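Local coordinates for protein putative neuraminyllactose-binding hemagglutinin homolog (Helicobacter pylori, PDB 3BGH) that is of unproven function but may act as an outer-membrane lipoprotein adhesin that binds neuraminyllactose-type sugars, at residues Leu41-Ile46 with Ser63-Leu68; Lys50-Ser55 with Val106-Asp111; Lys95-Leu100 with His216-Ser221; Ile125-Gly130 with Lys154-Ile159. All blocks are in the same frame, centred on the assembly; numbering follows the deposited sequence.

All four contacts reach one mixed sheet. Contacts 1, 2 and 4 are largely buried; contact 3 lies at the surface. Contacts 1 and 2 both use helix 54-73 and meet where Ile46 packs on Val106; each rests mainly on apolar side chains, without hydrogen bonds between its segments. Contact 3 shares strand 98-114 with contact 2 but lies about 36 Å from it, centre to centre, and adds a tyrosine ring and a glutamate chain from the C-terminal helix. Contact 4 is different: backbone hydrogen bonds pair two strands. It joins contact 2 through the pairing of strands 98-114 and 123-137, and both touch the second subunit.

Contact 1: Leu41-Ile46 with Ser63-Leu68; sequences LIEPKI and SLFLQL
Phe65 lays one face of its ring over the backbone of Glu43. Glu43 CA sits 4.0 Å from the ring centroid and 15° off the ring normal, a CH-pi contact displaced toward the rim. At the ring edge, near its plane, Phe65 CE1 lies 3.5 Å from Leu41 O. Leu41 slides past the ring in the opposite direction, and its CD2 comes to 3.7 Å from Phe65 CD1. The same methyl touches Leu68 CB at 3.9 Å, one helical turn further on. At the base of the phenylalanine, Pro44 CD meets Phe65 CB at 3.9 Å. Pro44 CG reaches more loosely to Leu64 CB, at 4.3 Å.

The first bond of the Phe65 side chain does not aim at residues 41-46; CG anti to the backbone N (chi1 -168°) brings the ring in against them. Leu41 has a similar first torsion (-155°), which carries its branch over to the ring and to Leu68.

The contact joins the first strand and the helix of a beta-alpha-beta unit made by strand 38-48, helix 54-73 and strand 78-82. Beyond it, Leu64 and Leu68 also pack on helix 186-208 and on Met102 of strand 98-114. The backbone of Leu41 bonds to strand 78-82, while that of Ile42 bonds to Leu100, so strand 38-48 lies between two parallel neighbours.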
# COMPACT_ATOMS: atom_id res chain seq x y z
N LEU A 41 -19.88 0.56 -15.46
CA LEU A 41 -18.67 -0.01 -14.88
C LEU A 41 -17.47 0.51 -15.63
O LEU A 41 -17.40 0.33 -16.84
CB LEU A 41 -18.73 -1.52 -14.96
CG LEU A 41 -17.91 -2.26 -13.91
CD1 LEU A 41 -18.60 -2.08 -12.58
CD2 LEU A 41 -17.78 -3.73 -14.27
N ILE A 42 -16.56 1.17 -14.94
CA ILE A 42 -15.34 1.72 -15.53
C ILE A 42 -14.18 0.74 -15.30
O ILE A 42 -14.19 0.03 -14.31
CB ILE A 42 -15.01 3.10 -14.94
CG1 ILE A 42 -16.15 4.05 -15.28
CG2 ILE A 42 -13.73 3.67 -15.50
CD1 ILE A 42 -15.87 5.47 -14.91
N GLU A 43 -13.24 0.67 -16.24
CA GLU A 43 -12.15 -0.30 -16.17
C GLU A 43 -11.31 0.07 -14.94
O GLU A 43 -10.94 1.23 -14.81
CB GLU A 43 -11.30 -0.28 -17.46
CG GLU A 43 -10.28 -1.46 -17.62
CD GLU A 43 -9.54 -1.47 -19.00
OE1 GLU A 43 -8.91 -0.44 -19.38
OE2 GLU A 43 -9.57 -2.54 -19.68
N PRO A 44 -11.03 -0.90 -14.04
CA PRO A 44 -10.34 -0.62 -12.78
C PRO A 44 -8.92 -0.16 -13.05
O PRO A 44 -8.26 -0.70 -13.93
CB PRO A 44 -10.31 -1.99 -12.08
CG PRO A 44 -11.36 -2.78 -12.69
CD PRO A 44 -11.32 -2.33 -14.15
N LYS A 45 -8.49 0.86 -12.32
CA LYS A 45 -7.11 1.36 -12.35
C LYS A 45 -6.35 0.86 -11.12
O LYS A 45 -6.53 1.41 -10.03
CB LYS A 45 -7.13 2.88 -12.34
CG LYS A 45 -6.98 3.51 -13.68
CD LYS A 45 -8.28 3.54 -14.48
CE LYS A 45 -8.03 4.04 -15.94
NZ LYS A 45 -9.07 3.49 -16.87
N ILE A 46 -5.54 -0.19 -11.27
CA ILE A 46 -4.76 -0.75 -10.17
C ILE A 46 -3.26 -0.66 -10.48
O ILE A 46 -2.75 -1.39 -11.30
CB ILE A 46 -5.09 -2.25 -9.88
CG1 ILE A 46 -6.60 -2.58 -9.95
CG2 ILE A 46 -4.47 -2.72 -8.57
CD1 ILE A 46 -7.47 -1.96 -8.88
N SER A 63 -9.79 -9.24 -15.38
CA SER A 63 -10.65 -10.21 -14.74
C SER A 63 -11.72 -9.60 -13.83
O SER A 63 -12.85 -10.07 -13.83
CB SER A 63 -9.83 -11.25 -14.00
OG SER A 63 -8.93 -11.82 -14.92
N LEU A 64 -11.37 -8.55 -13.08
CA LEU A 64 -12.27 -7.92 -12.12
C LEU A 64 -13.41 -7.27 -12.87
O LEU A 64 -14.57 -7.29 -12.46
CB LEU A 64 -11.54 -6.84 -11.27
CG LEU A 64 -10.67 -7.20 -10.06
CD1 LEU A 64 -10.19 -5.91 -9.37
CD2 LEU A 64 -11.41 -8.07 -9.03
N PHE A 65 -13.04 -6.69 -14.00
CA PHE A 65 -13.94 -5.95 -14.85
C PHE A 65 -15.00 -6.90 -15.44
O PHE A 65 -16.20 -6.61 -15.40
CB PHE A 65 -13.08 -5.31 -15.92
CG PHE A 65 -13.77 -4.27 -16.73
CD1 PHE A 65 -14.65 -3.38 -16.14
CD2 PHE A 65 -13.51 -4.17 -18.08
CE1 PHE A 65 -15.29 -2.40 -16.90
CE2 PHE A 65 -14.13 -3.21 -18.86
CZ PHE A 65 -15.03 -2.31 -18.27
N LEU A 66 -14.58 -8.05 -15.95
CA LEU A 66 -15.52 -8.92 -16.65
C LEU A 66 -16.38 -9.62 -15.63
O LEU A 66 -17.60 -9.65 -15.76
CB LEU A 66 -14.81 -9.94 -17.54
CG LEU A 66 -13.90 -9.43 -18.68
CD1 LEU A 66 -13.17 -10.60 -19.28
CD2 LEU A 66 -14.66 -8.65 -19.76
N GLN A 67 -15.74 -10.12 -14.59
CA GLN A 67 -16.43 -10.76 -13.50
C GLN A 67 -17.45 -9.88 -12.79
O GLN A 67 -18.51 -10.35 -12.41
CB GLN A 67 -15.43 -11.29 -12.52
CG GLN A 67 -14.60 -12.43 -13.08
CD GLN A 67 -14.53 -13.55 -12.10
OE1 GLN A 67 -13.61 -13.62 -11.27
NE2 GLN A 67 -15.55 -14.42 -12.12
N LEU A 68 -17.13 -8.62 -12.58
CA LEU A 68 -18.08 -7.73 -11.97
C LEU A 68 -19.25 -7.46 -12.89
O LEU A 68 -20.37 -7.26 -12.43
CB LEU A 68 -17.43 -6.43 -11.53
CG LEU A 68 -16.95 -6.62 -10.11
CD1 LEU A 68 -15.93 -5.54 -9.78
CD2 LEU A 68 -18.16 -6.66 -9.10

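Contact 2: Lys50-Ser55 with Val106-Asp111; sequences KVIPES and VAILED
Ile52 and Ile108 cross at about a right angle and form the close-packed half of this contact. Ile52 CD1 meets Ile108 CD1 at 3.8 Å. The same Ile52 methyl lies 3.7 Å from the backbone atom Val106 O and 4.3 Å from Val106 CG1. It thus touches both Val106 and Ile108. In Ile52, CG1 stands anti to the carbonyl carbon (chi1 -60°) and the chain runs on extended, which brings CD1 down to the strand. Val51 carries the packing further: its CG1 lies 3.9 Å from Ile108 CB.

The other half is more polar and more open. Glu110 comes toward Val51 from the opposite direction, and its carboxylate meets the valine methyls. Glu110 OE2 is 3.2 Å from Val51 CG2, a close approach but not a hydrogen bond. Both residues are partly exposed, whereas Ile52, Val106 and Ile108 are buried. This edge is thus the more open to solvent.

The segment 50-55 leads into helix 54-73, with Pro53 at its N-cap position. The loop before the helix is also tied to the strand, since Asn49 OD1 accepts a hydrogen bond from Ile108 N. Helix 186-208 borders the contact, with Ile190 against Val51 and Met194 against Val106. Ala107 and Leu109 point away from the loop and pack on Asn105 and Tyr131 of the second subunit, while the strand backbone pairs with strand 123-137.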
# COMPACT_ATOMS: atom_id res chain seq x y z
N LYS A 50 7.42 -2.46 -8.68
CA LYS A 50 8.37 -2.92 -9.73
C LYS A 50 8.57 -4.44 -9.85
O LYS A 50 8.99 -4.97 -10.88
CB LYS A 50 9.72 -2.22 -9.54
CG LYS A 50 10.62 -2.77 -8.44
CD LYS A 50 11.91 -1.95 -8.41
CE LYS A 50 12.85 -2.41 -7.28
NZ LYS A 50 14.08 -1.49 -7.10
N VAL A 51 8.22 -5.13 -8.79
CA VAL A 51 8.41 -6.57 -8.63
C VAL A 51 7.37 -7.38 -9.43
O VAL A 51 7.63 -8.54 -9.80
CB VAL A 51 8.41 -6.83 -7.11
CG1 VAL A 51 7.52 -7.97 -6.69
CG2 VAL A 51 9.86 -6.93 -6.60
N ILE A 52 6.24 -6.75 -9.74
CA ILE A 52 5.08 -7.37 -10.40
C ILE A 52 5.04 -7.12 -11.95
O ILE A 52 5.04 -5.98 -12.38
CB ILE A 52 3.73 -6.89 -9.76
CG1 ILE A 52 3.67 -7.25 -8.28
CG2 ILE A 52 2.52 -7.47 -10.50
CD1 ILE A 52 2.51 -6.58 -7.47
N PRO A 53 5.01 -8.17 -12.77
CA PRO A 53 4.93 -7.98 -14.23
C PRO A 53 3.68 -7.21 -14.65
O PRO A 53 2.60 -7.47 -14.14
CB PRO A 53 4.88 -9.41 -14.80
CG PRO A 53 5.52 -10.28 -13.64
CD PRO A 53 5.11 -9.59 -12.38
N GLU A 54 3.84 -6.27 -15.58
CA GLU A 54 2.72 -5.51 -16.15
C GLU A 54 1.58 -6.38 -16.63
O GLU A 54 0.40 -5.96 -16.56
CB GLU A 54 3.20 -4.65 -17.31
CG GLU A 54 3.95 -3.37 -16.92
CD GLU A 54 4.28 -2.51 -18.13
OE1 GLU A 54 4.12 -1.26 -18.04
OE2 GLU A 54 4.67 -3.10 -19.19
N SER A 55 1.88 -7.57 -17.14
CA SER A 55 0.80 -8.42 -17.61
C SER A 55 -0.11 -8.89 -16.47
O SER A 55 -1.31 -9.13 -16.71
CB SER A 55 1.37 -9.60 -18.34
OG SER A 55 2.17 -10.38 -17.46
N VAL A 106 -1.43 -2.40 -5.57
CA VAL A 106 -0.92 -3.54 -4.84
C VAL A 106 0.58 -3.61 -5.06
O VAL A 106 1.06 -3.41 -6.18
CB VAL A 106 -1.67 -4.87 -5.17
CG1 VAL A 106 -1.53 -5.24 -6.61
CG2 VAL A 106 -1.13 -6.02 -4.31
N ALA A 107 1.32 -3.83 -3.99
CA ALA A 107 2.76 -3.90 -4.06
C ALA A 107 3.20 -5.13 -3.32
O ALA A 107 2.57 -5.54 -2.36
CB ALA A 107 3.37 -2.66 -3.47
N ILE A 108 4.29 -5.73 -3.79
CA ILE A 108 4.87 -6.86 -3.11
C ILE A 108 6.29 -6.49 -2.58
O ILE A 108 7.14 -5.95 -3.30
CB ILE A 108 4.78 -8.13 -3.98
CG1 ILE A 108 3.31 -8.54 -4.01
CG2 ILE A 108 5.63 -9.27 -3.41
CD1 ILE A 108 2.92 -9.50 -5.03
N LEU A 109 6.48 -6.71 -1.29
CA LEU A 109 7.77 -6.55 -0.64
C LEU A 109 8.41 -7.91 -0.53
O LEU A 109 7.76 -8.91 -0.23
CB LEU A 109 7.60 -5.95 0.74
CG LEU A 109 7.32 -4.45 0.83
CD1 LEU A 109 5.98 -4.04 0.22
CD2 LEU A 109 7.36 -4.08 2.27
N GLU A 110 9.71 -7.95 -0.77
CA GLU A 110 10.45 -9.19 -0.85
C GLU A 110 11.40 -9.30 0.32
O GLU A 110 11.85 -8.28 0.84
CB GLU A 110 11.21 -9.28 -2.19
CG GLU A 110 10.25 -9.46 -3.37
CD GLU A 110 10.94 -9.57 -4.72
OE1 GLU A 110 12.13 -9.23 -4.83
OE2 GLU A 110 10.26 -10.01 -5.68
N ASP A 111 11.65 -10.55 0.73
CA ASP A 111 12.76 -10.87 1.63
C ASP A 111 12.58 -10.27 3.03
O ASP A 111 13.42 -9.52 3.54
CB ASP A 111 14.13 -10.50 1.01
CG ASP A 111 14.50 -11.38 -0.20
OD1 ASP A 111 14.08 -12.56 -0.28
OD2 ASP A 111 15.23 -10.90 -1.09

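Contact 3: Lys95-Leu100 with His216-Ser221; sequences KALLVL and HYEKVS
Leu98 and Tyr217 meet where the start of strand 98-114 faces the C-terminal helix. From CB, which points toward segment 95-100, the tyrosine side chain extends toward Leu98. The anti placement of CG relative to the backbone N (chi1 -176°) carries the ring out from the helix. On the ring, CE2 is the first atom to meet the leucine, with Leu98 CD2 and CD1 both at 4.1 Å. Next, Tyr217 CZ lies 3.7 Å from Leu98 CD1. At the tip, Tyr217 OH is 3.4 Å from that same methyl. Leu98 CD2 sits over one face, 4.3 Å from the ring centroid and 19° off the normal. This is a CH-pi contact toward the rim. CD1 lies nearer the hydroxyl end.

Leu97 makes the second part of the contact. Both of its methyls touch the aliphatic part of Glu218, and Leu97 CD1 is 3.6 Å from Glu218 CG. The two side chains cross at about a right angle. The glutamate bends at chi2 (138°), and its OE2 comes to 3.3 Å from Leu97 CD2. Leu97 and Glu218 are partly exposed, whereas Leu98 is buried.

The contact sets helix 211-223 against one end of the sheet. Glu218 also touches His37 in a loop. Leu98 packs on Phe136 of strand 123-137, while the backbones of Leu97 and Leu98 bond to Leu38 and Val40 of strand 38-48.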
# COMPACT_ATOMS: atom_id res chain seq x y z
N LYS A 95 -29.63 7.86 -17.88
CA LYS A 95 -30.38 6.64 -17.56
C LYS A 95 -29.81 5.79 -16.40
O LYS A 95 -30.56 5.09 -15.72
CB LYS A 95 -30.57 5.81 -18.84
CG LYS A 95 -31.86 4.99 -18.87
CD LYS A 95 -32.19 4.50 -20.30
CE LYS A 95 -31.22 3.42 -20.79
NZ LYS A 95 -31.27 2.22 -19.90
N ALA A 96 -28.50 5.84 -16.18
CA ALA A 96 -27.81 4.94 -15.25
C ALA A 96 -28.21 5.19 -13.80
O ALA A 96 -28.51 6.32 -13.44
CB ALA A 96 -26.31 5.07 -15.40
N LEU A 97 -28.25 4.14 -13.00
CA LEU A 97 -28.41 4.29 -11.57
C LEU A 97 -27.12 4.80 -10.91
O LEU A 97 -27.15 5.67 -10.07
CB LEU A 97 -28.79 2.96 -10.92
CG LEU A 97 -28.81 3.00 -9.39
CD1 LEU A 97 -29.99 3.83 -8.90
CD2 LEU A 97 -28.80 1.59 -8.75
N LEU A 98 -25.99 4.26 -11.37
CA LEU A 98 -24.77 4.25 -10.60
C LEU A 98 -23.62 4.14 -11.58
O LEU A 98 -23.75 3.51 -12.64
CB LEU A 98 -24.82 3.01 -9.70
CG LEU A 98 -23.77 2.58 -8.70
CD1 LEU A 98 -23.11 3.75 -8.01
CD2 LEU A 98 -24.45 1.71 -7.66
N VAL A 99 -22.50 4.78 -11.25
CA VAL A 99 -21.23 4.53 -11.91
C VAL A 99 -20.29 3.96 -10.86
O VAL A 99 -20.07 4.59 -9.85
CB VAL A 99 -20.60 5.79 -12.45
CG1 VAL A 99 -19.35 5.45 -13.27
CG2 VAL A 99 -21.59 6.55 -13.29
N LEU A 100 -19.76 2.77 -11.11
CA LEU A 100 -18.79 2.15 -10.26
C LEU A 100 -17.42 2.32 -10.89
O LEU A 100 -17.25 2.21 -12.10
CB LEU A 100 -19.12 0.68 -10.08
CG LEU A 100 -20.36 0.28 -9.28
CD1 LEU A 100 -20.44 -1.23 -9.28
CD2 LEU A 100 -20.27 0.78 -7.85
N HIS A 216 -31.21 -0.21 -1.01
CA HIS A 216 -31.03 0.87 -0.05
C HIS A 216 -30.44 2.11 -0.74
O HIS A 216 -30.96 3.22 -0.60
CB HIS A 216 -30.20 0.43 1.15
CG HIS A 216 -30.08 1.50 2.20
ND1 HIS A 216 -29.21 2.57 2.09
CD2 HIS A 216 -30.74 1.67 3.38
CE1 HIS A 216 -29.34 3.34 3.15
NE2 HIS A 216 -30.26 2.83 3.94
N TYR A 217 -29.36 1.92 -1.50
CA TYR A 217 -28.72 2.97 -2.28
C TYR A 217 -29.72 3.62 -3.21
O TYR A 217 -29.72 4.84 -3.33
CB TYR A 217 -27.58 2.37 -3.10
CG TYR A 217 -26.78 3.36 -3.87
CD1 TYR A 217 -25.57 3.83 -3.36
CD2 TYR A 217 -27.21 3.83 -5.11
CE1 TYR A 217 -24.81 4.74 -4.06
CE2 TYR A 217 -26.45 4.75 -5.83
CZ TYR A 217 -25.25 5.20 -5.30
OH TYR A 217 -24.47 6.12 -5.98
N GLU A 218 -30.55 2.81 -3.87
CA GLU A 218 -31.62 3.31 -4.77
C GLU A 218 -32.56 4.25 -4.01
O GLU A 218 -32.78 5.39 -4.43
CB GLU A 218 -32.40 2.15 -5.43
CG GLU A 218 -31.73 1.55 -6.68
CD GLU A 218 -31.77 -0.00 -6.77
OE1 GLU A 218 -32.62 -0.67 -6.10
OE2 GLU A 218 -30.93 -0.57 -7.51
N LYS A 219 -33.06 3.79 -2.87
CA LYS A 219 -33.88 4.62 -1.99
C LYS A 219 -33.16 5.91 -1.58
O LYS A 219 -33.75 6.98 -1.63
CB LYS A 219 -34.33 3.81 -0.77
CG LYS A 219 -35.63 4.29 -0.10
CD LYS A 219 -36.87 4.08 -0.98
CE LYS A 219 -37.51 2.71 -0.76
NZ LYS A 219 -36.56 1.56 -1.00
N VAL A 220 -31.89 5.81 -1.21
CA VAL A 220 -31.13 6.98 -0.76
C VAL A 220 -30.99 8.07 -1.82
O VAL A 220 -31.21 9.24 -1.52
CB VAL A 220 -29.76 6.59 -0.12
CG1 VAL A 220 -28.83 7.77 -0.07
CG2 VAL A 220 -29.96 6.07 1.27
N SER A 221 -30.63 7.72 -3.06
CA SER A 221 -30.66 8.71 -4.15
C SER A 221 -32.07 9.32 -4.37
O SER A 221 -32.21 10.54 -4.48
CB SER A 221 -30.03 8.19 -5.46
OG SER A 221 -30.19 6.79 -5.60

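Contact 4: Ile125-Gly130 with Lys154-Ile159; sequences IDMSSG and KIKAVI
Asp126 and Ala157 form a hydrogen-bonded antiparallel pair. Asp126 N gives to Ala157 O at 2.8 Å. Ala157 N returns a bond to Asp126 O at 2.9 Å. Further along, Ser128 N gives to Ile155 O at 3.0 Å. Lys154 N bonds to Ser128 O at 2.9 Å, but from 43° above the carbonyl plane and so away from a lone pair. Ser128 OG accepts Ile155 N at 3.1 Å. It is also hydrogen-bonded to Val152 O, so the serine hydroxyl has two backbone partners beside the break in strand 144-161. Its chi1 of 74° sets OG between the backbone N and the carbonyl carbon, on the side of Ile155.

These bonds join the two arms of a beta hairpin, strands 123-137 and 144-161. The latter is one of the two edge strands of the sheet within this chain. Ile125 with Val158 and Met127 with Lys156 are the hairpin's non-hydrogen-bonded pairs here, and their side chains share one face. There Ile125 CD1 lies 3.7 Å from Lys156 CD. Met127 also runs alongside Lys154, with Met127 SD 3.9 Å from Lys154 CD. Lys156 NZ makes a salt bridge with Glu114 OE2.

On the other face are Asp126 and Ala157, where helix 186-208 packs on Ala157. The Asp126 carboxylate is held by two partners: OD1 by Asp111 N and OD2 by His186 ND1. Met127 and Lys154 reach Tyr131 of the second subunit.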
# COMPACT_ATOMS: atom_id res chain seq x y z
N ILE A 125 9.90 -14.52 3.80
CA ILE A 125 8.61 -14.41 3.10
C ILE A 125 8.62 -13.22 2.15
O ILE A 125 9.48 -12.35 2.25
CB ILE A 125 7.43 -14.18 4.07
CG1 ILE A 125 7.45 -12.75 4.63
CG2 ILE A 125 7.39 -15.20 5.20
CD1 ILE A 125 6.28 -12.39 5.43
N ASP A 126 7.68 -13.21 1.22
CA ASP A 126 7.28 -12.01 0.53
C ASP A 126 5.91 -11.60 1.09
O ASP A 126 5.16 -12.45 1.57
CB ASP A 126 7.19 -12.26 -0.97
CG ASP A 126 8.56 -12.33 -1.63
OD1 ASP A 126 9.57 -11.97 -0.96
OD2 ASP A 126 8.63 -12.75 -2.82
N MET A 127 5.58 -10.32 1.04
CA MET A 127 4.37 -9.81 1.66
C MET A 127 3.85 -8.61 0.90
O MET A 127 4.63 -7.74 0.51
CB MET A 127 4.63 -9.41 3.13
CG MET A 127 3.35 -9.01 3.95
SD MET A 127 3.64 -8.50 5.71
CE MET A 127 4.42 -6.97 5.40
N SER A 128 2.53 -8.54 0.73
CA SER A 128 1.93 -7.43 0.04
C SER A 128 1.60 -6.22 0.91
O SER A 128 1.46 -6.30 2.15
CB SER A 128 0.64 -7.91 -0.55
OG SER A 128 -0.26 -8.02 0.53
N SER A 129 1.39 -5.11 0.22
CA SER A 129 0.72 -3.94 0.78
C SER A 129 -0.20 -3.44 -0.32
O SER A 129 -0.18 -3.96 -1.44
CB SER A 129 1.75 -2.87 1.16
OG SER A 129 2.26 -2.24 0.00
N GLY A 130 -0.99 -2.43 -0.02
CA GLY A 130 -1.89 -1.84 -0.97
C GLY A 130 -3.32 -1.85 -0.48
O GLY A 130 -3.61 -2.27 0.60
N LYS A 154 -0.61 -7.20 3.92
CA LYS A 154 -0.30 -8.34 4.83
C LYS A 154 -0.57 -9.75 4.29
O LYS A 154 -0.57 -10.72 5.05
CB LYS A 154 -0.93 -8.18 6.23
CG LYS A 154 -0.66 -6.85 6.89
CD LYS A 154 0.66 -6.82 7.62
CE LYS A 154 0.61 -5.81 8.81
NZ LYS A 154 1.89 -5.81 9.59
N ILE A 155 -0.79 -9.87 2.99
CA ILE A 155 -0.81 -11.18 2.37
C ILE A 155 0.60 -11.79 2.16
O ILE A 155 1.45 -11.19 1.49
CB ILE A 155 -1.64 -11.16 1.07
CG1 ILE A 155 -3.10 -10.75 1.41
CG2 ILE A 155 -1.62 -12.52 0.44
CD1 ILE A 155 -4.06 -10.67 0.25
N LYS A 156 0.85 -12.98 2.71
CA LYS A 156 2.23 -13.53 2.76
C LYS A 156 2.46 -14.84 1.98
O LYS A 156 1.59 -15.73 1.92
CB LYS A 156 2.72 -13.75 4.21
CG LYS A 156 2.22 -12.79 5.28
CD LYS A 156 2.90 -13.06 6.67
CE LYS A 156 2.25 -12.28 7.82
NZ LYS A 156 3.25 -11.81 8.87
N ALA A 157 3.65 -14.96 1.42
CA ALA A 157 4.11 -16.22 0.86
C ALA A 157 5.50 -16.55 1.38
O ALA A 157 6.42 -15.75 1.31
CB ALA A 157 4.11 -16.15 -0.64
N VAL A 158 5.64 -17.76 1.89
CA VAL A 158 6.92 -18.23 2.35
C VAL A 158 7.80 -18.61 1.17
O VAL A 158 7.37 -19.35 0.28
CB VAL A 158 6.75 -19.43 3.26
CG1 VAL A 158 8.11 -19.93 3.71
CG2 VAL A 158 5.90 -19.03 4.43
N ILE A 159 9.02 -18.07 1.15
CA ILE A 159 9.98 -18.39 0.12
C ILE A 159 11.10 -19.31 0.63
O ILE A 159 11.66 -20.10 -0.14
CB ILE A 159 10.58 -17.15 -0.56
CG1 ILE A 159 11.07 -16.13 0.46
CG2 ILE A 159 9.56 -16.53 -1.48
CD1 ILE A 159 11.65 -14.86 -0.18